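Local structure of cell wall surface anchor protein (Streptococcus agalactiae, 4Z1P) at residues T29-A34 / N140-V145; Q17-K22 / V172-T177. The protein probably mediates adhesion of the streptococcus as a cell-wall-linked surface protein of the antigen I/II type, to which its C-terminal domains are related. All blocks are in the same frame, centred on the assembly; numbering follows the deposited sequence.

Contact 1: residues T29-A34 / N140-V145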
# COMPACT_ATOMS: atom_id res chain seq x y z
N THR A 29 4.70 1.00 -2.04
CA THR A 29 5.27 2.29 -2.43
C THR A 29 4.14 3.07 -3.13
O THR A 29 3.54 2.55 -4.05
CB THR A 29 6.44 1.99 -3.34
OG1 THR A 29 7.51 1.49 -2.52
CG2 THR A 29 6.96 3.24 -4.02
N LEU A 30 3.82 4.29 -2.68
CA LEU A 30 2.83 5.06 -3.38
C LEU A 30 3.51 5.85 -4.50
O LEU A 30 4.33 6.75 -4.21
CB LEU A 30 2.07 5.98 -2.45
CG LEU A 30 1.02 5.38 -1.52
CD1 LEU A 30 -0.18 4.86 -2.30
CD2 LEU A 30 1.61 4.26 -0.68
N ASP A 31 3.15 5.54 -5.75
CA ASP A 31 3.79 6.12 -6.93
C ASP A 31 2.84 7.13 -7.52
O ASP A 31 1.87 6.77 -8.19
CB ASP A 31 4.16 5.04 -7.91
CG ASP A 31 5.19 4.08 -7.29
OD1 ASP A 31 6.26 4.58 -6.86
OD2 ASP A 31 4.93 2.86 -7.19
N TYR A 32 3.18 8.38 -7.28
CA TYR A 32 2.32 9.47 -7.69
C TYR A 32 2.89 10.21 -8.88
O TYR A 32 4.15 10.36 -9.03
CB TYR A 32 2.20 10.45 -6.56
CG TYR A 32 1.55 10.00 -5.30
CD1 TYR A 32 0.23 9.53 -5.29
CD2 TYR A 32 2.13 10.22 -4.10
CE1 TYR A 32 -0.41 9.18 -4.09
CE2 TYR A 32 1.49 9.95 -2.90
CZ TYR A 32 0.22 9.37 -2.91
OH TYR A 32 -0.37 9.01 -1.73
N VAL A 33 1.97 10.75 -9.68
CA VAL A 33 2.31 11.56 -10.79
C VAL A 33 1.54 12.85 -10.68
O VAL A 33 0.30 12.86 -10.71
CB VAL A 33 2.07 10.91 -12.16
CG1 VAL A 33 2.49 11.87 -13.28
CG2 VAL A 33 2.71 9.58 -12.26
N ALA A 34 2.26 13.93 -10.50
CA ALA A 34 1.66 15.18 -10.27
C ALA A 34 2.01 16.11 -11.35
O ALA A 34 3.19 16.14 -11.80
CB ALA A 34 2.09 15.76 -8.98
N ASN A 140 7.31 13.11 -10.70
CA ASN A 140 7.12 11.71 -10.34
C ASN A 140 7.61 11.53 -8.94
O ASN A 140 8.82 11.60 -8.65
CB ASN A 140 7.80 10.72 -11.29
CG ASN A 140 6.91 10.31 -12.47
OD1 ASN A 140 6.30 9.23 -12.48
ND2 ASN A 140 6.84 11.16 -13.45
N LEU A 141 6.67 11.27 -8.06
CA LEU A 141 6.96 11.27 -6.61
C LEU A 141 6.60 9.93 -5.99
O LEU A 141 5.53 9.45 -6.14
CB LEU A 141 6.20 12.34 -5.93
CG LEU A 141 6.43 13.77 -6.40
CD1 LEU A 141 5.39 14.68 -5.72
CD2 LEU A 141 7.86 14.25 -6.17
N SER A 142 7.46 9.35 -5.19
CA SER A 142 7.12 8.11 -4.55
C SER A 142 7.38 8.13 -3.03
O SER A 142 8.39 8.65 -2.52
CB SER A 142 7.82 6.92 -5.25
OG SER A 142 8.99 6.62 -4.58
N PHE A 143 6.44 7.56 -2.30
CA PHE A 143 6.42 7.61 -0.81
C PHE A 143 6.26 6.22 -0.29
O PHE A 143 5.55 5.40 -0.90
CB PHE A 143 5.20 8.37 -0.27
CG PHE A 143 5.24 9.88 -0.43
CD1 PHE A 143 5.78 10.71 0.57
CD2 PHE A 143 4.69 10.50 -1.55
CE1 PHE A 143 5.72 12.10 0.43
CE2 PHE A 143 4.67 11.87 -1.69
CZ PHE A 143 5.14 12.68 -0.69
N LYS A 144 6.92 5.95 0.83
CA LYS A 144 6.62 4.80 1.65
C LYS A 144 5.57 5.20 2.65
O LYS A 144 5.33 6.40 2.88
CB LYS A 144 7.82 4.32 2.40
CG LYS A 144 9.04 4.01 1.61
CD LYS A 144 8.83 2.87 0.66
CE LYS A 144 10.13 2.60 -0.11
NZ LYS A 144 9.90 1.95 -1.45
N VAL A 145 4.98 4.21 3.31
CA VAL A 145 3.92 4.47 4.29
C VAL A 145 4.59 4.32 5.65
O VAL A 145 5.45 3.44 5.84
CB VAL A 145 2.77 3.42 4.19
CG1 VAL A 145 1.71 3.67 5.22
CG2 VAL A 145 2.17 3.45 2.80
O HOH W 1 5.61 8.19 -9.92
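Residues 29-34 and 140-145 run antiparallel as neighbouring strands, their axes approaching to 4.6 Å, and four backbone bonds join the hydrogen-bonded pairs Leu30-Phe143 and Tyr32-Leu141. Within the first pair Leu30 N gives to Phe143 O at 2.7 Å and Phe143 N returns a bond to Leu30 O; the second pair repeats the exchange. On the face that carries Leu30, Tyr32, Leu141 and Phe143 the two aromatic rings meet rim to rim, Tyr32 CE2 standing 3.5 Å from Phe143 CD2. Their planes are turned by 69° and the centroids lie 5.8 Å apart, so neither ring covers the other. Phe143 CD2 reaches the Tyr32 ring at its edge, near the ring plane. Further along, a methyl of each side chain meets the other, Leu30 CD2 packing 3.6 Å from Val145 CG2. The two strands are the middle pair of a four-stranded antiparallel sheet in the antigen I/II C2-type domain, and this apolar side faces the five-stranded sheet: Tyr32 rests on Ile154 and Val172, Phe143 on Asp59 and Pro61. The other face is mostly polar. There Lys144 bends at chi2 (-64°), which turns its chain toward the neighbouring strand and lets NZ donate to Thr29 OG1 at 2.7 Å. Asp31 OD1 approaches Ser142 CB to 3.2 Å and has a long, weak ion pair with Lys71 of strand 65-75. Asn140 lies side by side with Val33, OD1 being 3.6 Å from Val33 CG2. A water donates both to that Asn140 OD1 and to Tyr32 O, which already accepts from Leu141 N and thus has two donors.

Contact 2: residues Q17-K22 / V172-T177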
# COMPACT_ATOMS: atom_id res chain seq x y z
N GLN A 17 -1.65 2.14 -14.38
CA GLN A 17 -3.08 2.41 -14.27
C GLN A 17 -3.37 3.05 -12.96
O GLN A 17 -2.78 2.69 -11.95
CB GLN A 17 -3.95 1.14 -14.32
CG GLN A 17 -4.73 0.96 -15.59
CD GLN A 17 -3.86 0.39 -16.68
OE1 GLN A 17 -3.72 -0.84 -16.78
NE2 GLN A 17 -3.27 1.27 -17.50
N SER A 18 -4.38 3.90 -12.97
CA SER A 18 -4.76 4.64 -11.79
C SER A 18 -5.25 3.68 -10.77
O SER A 18 -6.10 2.80 -11.06
CB SER A 18 -5.87 5.67 -12.10
OG SER A 18 -6.50 6.12 -10.87
N ILE A 19 -4.81 3.85 -9.53
CA ILE A 19 -5.40 3.10 -8.43
C ILE A 19 -6.02 3.99 -7.38
O ILE A 19 -6.09 3.64 -6.19
CB ILE A 19 -4.42 2.11 -7.81
CG1 ILE A 19 -3.09 2.80 -7.42
CG2 ILE A 19 -4.15 1.04 -8.80
CD1 ILE A 19 -2.27 2.01 -6.43
N ASN A 20 -6.48 5.15 -7.80
CA ASN A 20 -7.18 6.06 -6.88
C ASN A 20 -8.39 5.41 -6.22
O ASN A 20 -9.17 4.75 -6.90
CB ASN A 20 -7.65 7.31 -7.63
CG ASN A 20 -7.84 8.51 -6.72
OD1 ASN A 20 -7.75 8.47 -5.48
ND2 ASN A 20 -8.10 9.65 -7.36
N GLY A 21 -8.52 5.57 -4.93
CA GLY A 21 -9.60 4.97 -4.17
C GLY A 21 -9.41 3.48 -3.83
O GLY A 21 -10.29 2.89 -3.25
N LYS A 22 -8.25 2.91 -4.11
CA LYS A 22 -8.01 1.47 -3.86
C LYS A 22 -7.10 1.22 -2.67
O LYS A 22 -6.34 2.09 -2.28
CB LYS A 22 -7.39 0.78 -5.10
CG LYS A 22 -8.04 1.07 -6.43
CD LYS A 22 -9.41 0.47 -6.58
CE LYS A 22 -9.88 0.54 -8.02
NZ LYS A 22 -11.34 0.15 -8.03
N VAL A 172 -5.64 12.61 -3.87
CA VAL A 172 -5.77 11.18 -4.20
C VAL A 172 -5.81 10.44 -2.89
O VAL A 172 -5.24 10.88 -1.87
CB VAL A 172 -4.59 10.59 -5.05
CG1 VAL A 172 -4.73 11.08 -6.49
CG2 VAL A 172 -3.24 10.93 -4.49
N VAL A 173 -6.47 9.29 -2.88
CA VAL A 173 -6.75 8.59 -1.62
C VAL A 173 -6.60 7.09 -1.80
O VAL A 173 -6.96 6.57 -2.84
CB VAL A 173 -8.22 8.83 -1.18
CG1 VAL A 173 -8.49 8.02 0.07
CG2 VAL A 173 -8.45 10.33 -0.95
N ASN A 174 -5.98 6.42 -0.83
CA ASN A 174 -5.85 4.96 -0.78
C ASN A 174 -5.95 4.45 0.63
O ASN A 174 -5.36 5.03 1.55
CB ASN A 174 -4.49 4.52 -1.31
CG ASN A 174 -4.29 4.95 -2.72
OD1 ASN A 174 -3.76 6.04 -2.97
ND2 ASN A 174 -4.74 4.12 -3.66
N ASP A 175 -6.72 3.38 0.84
CA ASP A 175 -6.86 2.83 2.19
C ASP A 175 -5.70 1.88 2.49
O ASP A 175 -5.29 1.12 1.60
CB ASP A 175 -8.20 2.07 2.29
CG ASP A 175 -9.25 2.64 1.37
OD1 ASP A 175 -9.25 2.30 0.10
OD2 ASP A 175 -10.01 3.46 1.90
N LEU A 176 -5.15 1.95 3.70
CA LEU A 176 -4.08 1.10 4.13
C LEU A 176 -4.72 -0.05 4.90
O LEU A 176 -5.36 0.20 5.94
CB LEU A 176 -3.14 1.86 5.02
CG LEU A 176 -1.81 1.23 5.46
CD1 LEU A 176 -1.96 -0.01 6.35
CD2 LEU A 176 -0.97 0.93 4.24
N THR A 177 -4.51 -1.29 4.41
CA THR A 177 -5.05 -2.51 5.03
C THR A 177 -3.90 -3.30 5.57
O THR A 177 -3.00 -3.74 4.83
CB THR A 177 -5.85 -3.33 4.04
OG1 THR A 177 -5.02 -3.64 2.91
CG2 THR A 177 -7.18 -2.59 3.58
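A single side-chain nitrogen, Asn174 ND2, reaches two carbonyls of the same turn: it donates to Lys22 O at 2.9 Å and, through a weak, bent bond, to Ile19 O, also at 2.9 Å. Lys22 O lies close to the Asn174 amide plane. With CG anti to its own carbonyl carbon (chi1 -60°), the Asn174 amide is carried to the turn. Ile19 O also accepts from Lys22 N, the closing bond of a type II beta turn whose third position is Gly21, with phi 79°. This turn belongs to the loop between strands 8-11 and 29-36 and docks on strand 165-177, an outermost strand of the domain's five-stranded sheet. Asn20 and Gly21 grip Val173 from both ends of its backbone: Val173 N gives a nearly straight bond (165°) to Asn20 OD1 at 3.0 Å, tilted from the amide carbonyl plane, while Gly21 N donates to Val173 O at 2.8 Å. The rest of the Asn20 amide leans on Val172, Asn20 ND2 lying 3.8 Å from Val172 CG1. Ser18 OG accepts from Asn20 N, an ST turn just ahead of the beta turn, and Lys22 NZ bonds Asn217 OD1.

How the contacts relate
From the N terminus the chain forms strand 8-11, makes the turn at 17-22, then enters strand 29-36. Contact 1 closes the shorter loop, when 140-145 returns beside 29-34; contact 2 closes a longer one that encloses it, when 172-177 meets the turn. The loops therefore nest without crossing. Contact 1 joins two strands within the four-stranded sheet, whereas contact 2 ties the loop joining two strands of that sheet to an outermost strand of the five-stranded one. Their centres are 12 Å apart and they meet between the sheets: Tyr32 CE1 packs 3.3 Å from Val172 CG2, Leu30 CD1 lies near Asn174 OD1, and Val145 touches Leu176.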